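PDB 4FO5: thioredoxin-like protein from Parabacteroides distasonis, which is of unproven function but has a thioredoxin-like fold related to the AhpC/TSA family, and may have a redox-related role. Local coordinates for residues 119-122 with 126-129. Numbering follows the deposited sequence.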
# COMPACT_ATOMS: atom_id res chain seq x y z
N LEU A 119 -1.99 -0.84 -7.13
CA LEU A 119 -0.77 -1.19 -7.83
C LEU A 119 -0.40 0.04 -8.68
O LEU A 119 -1.16 0.44 -9.56
CB LEU A 119 -0.94 -2.47 -8.67
CG LEU A 119 0.32 -2.98 -9.38
CD1 LEU A 119 1.44 -3.31 -8.37
CD2 LEU A 119 -0.00 -4.21 -10.20
N ILE A 120 0.72 0.68 -8.34
CA ILE A 120 1.22 1.88 -8.97
C ILE A 120 2.46 1.54 -9.80
O ILE A 120 3.39 0.91 -9.28
CB ILE A 120 1.51 2.96 -7.86
CG1 ILE A 120 0.23 3.22 -6.97
CG2 ILE A 120 2.04 4.25 -8.48
CD1 ILE A 120 0.46 4.00 -5.62
N ASN A 121 2.50 2.00 -11.08
CA ASN A 121 3.64 1.72 -11.96
C ASN A 121 4.80 2.71 -11.68
O ASN A 121 4.68 3.53 -10.77
CB ASN A 121 3.22 1.72 -13.45
CG ASN A 121 2.86 3.05 -14.08
OD1 ASN A 121 3.02 4.13 -13.51
ND2 ASN A 121 2.34 3.00 -15.28
N ASP A 122 5.92 2.60 -12.42
CA ASP A 122 7.14 3.40 -12.24
C ASP A 122 6.94 4.90 -12.60
O ASP A 122 7.84 5.71 -12.38
CB ASP A 122 8.29 2.81 -13.08
CG ASP A 122 8.04 2.74 -14.59
OD1 ASP A 122 6.86 2.81 -15.00
OD2 ASP A 122 9.00 2.49 -15.33
N ILE A 126 -1.82 4.72 -11.23
CA ILE A 126 -2.51 3.52 -10.69
C ILE A 126 -2.84 2.64 -11.88
O ILE A 126 -3.51 3.11 -12.80
CB ILE A 126 -3.79 3.90 -9.89
CG1 ILE A 126 -3.42 4.75 -8.66
CG2 ILE A 126 -4.59 2.64 -9.51
CD1 ILE A 126 -4.51 5.64 -8.11
N ILE A 127 -2.36 1.39 -11.89
CA ILE A 127 -2.67 0.48 -12.99
C ILE A 127 -3.69 -0.60 -12.54
O ILE A 127 -4.24 -1.29 -13.38
CB ILE A 127 -1.40 -0.13 -13.62
CG1 ILE A 127 -0.53 -0.81 -12.55
CG2 ILE A 127 -0.63 0.93 -14.42
CD1 ILE A 127 0.44 -1.81 -13.06
N ALA A 128 -3.90 -0.76 -11.23
CA ALA A 128 -4.84 -1.73 -10.66
C ALA A 128 -5.24 -1.31 -9.24
O ALA A 128 -4.47 -0.65 -8.56
CB ALA A 128 -4.24 -3.14 -10.65
N ALA A 129 -6.44 -1.70 -8.81
CA ALA A 129 -6.98 -1.37 -7.49
C ALA A 129 -7.47 -2.64 -6.85
O ALA A 129 -7.89 -3.54 -7.57
CB ALA A 129 -8.12 -0.35 -7.63
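The C-terminal beta hairpin of the thioredoxin-like fold pairs strand 117-120 with the edge strand 126-129, and a classic beta bulge interrupts the pairing where Ile127 and Ala128 both face Leu119. The register gives the evidence: Leu119 and Ala128 form an antiparallel hydrogen-bonded pair, whereas Ile120 lies across from Ile126, one residue off. Leu119 O receives two N-H groups, a nearly straight bond from Ile127 N (2.8 Å, 165° at the hydrogen) and a weak one from Ala128 N at 3.4 Å. Leu119 N gives its hydrogen to Ala128 O at 2.9 Å, standing above that carbonyl plane.

At the bulge the CB bond of Ile127 runs aside, but the end of the chain turns back to Leu119. With chi1 at 54°, CG1 of Ile127 lies 3.3 Å from Leu119 O, and the extended chi2 (160°) sends CD1 on to Leu119 CD2 at 3.8 Å. The other branch, CG2, lies 3.7 Å from Asn121 ND2, while Asn121 OD1 turns to Val125 N and Glu123 N within the hairpin turn. Leu119 CB also meets Ala128 CB at 3.9 Å, and the leucine packs on Leu136 and Ile139 of helix 133-140. An alanine in place of Leu119 would probably cost Ile127 CD1 its contact with the leucine branch and open a gap toward Leu136 and Ile139. On the other face, Ile120 CG1 and Ile126 CG1 approach to 4.3 Å. One carbonyl, Leu119 O, thus accepts a strong and a weak N-H from consecutive residues, the mark of the bulge, and apolar side chains on each face add to the join.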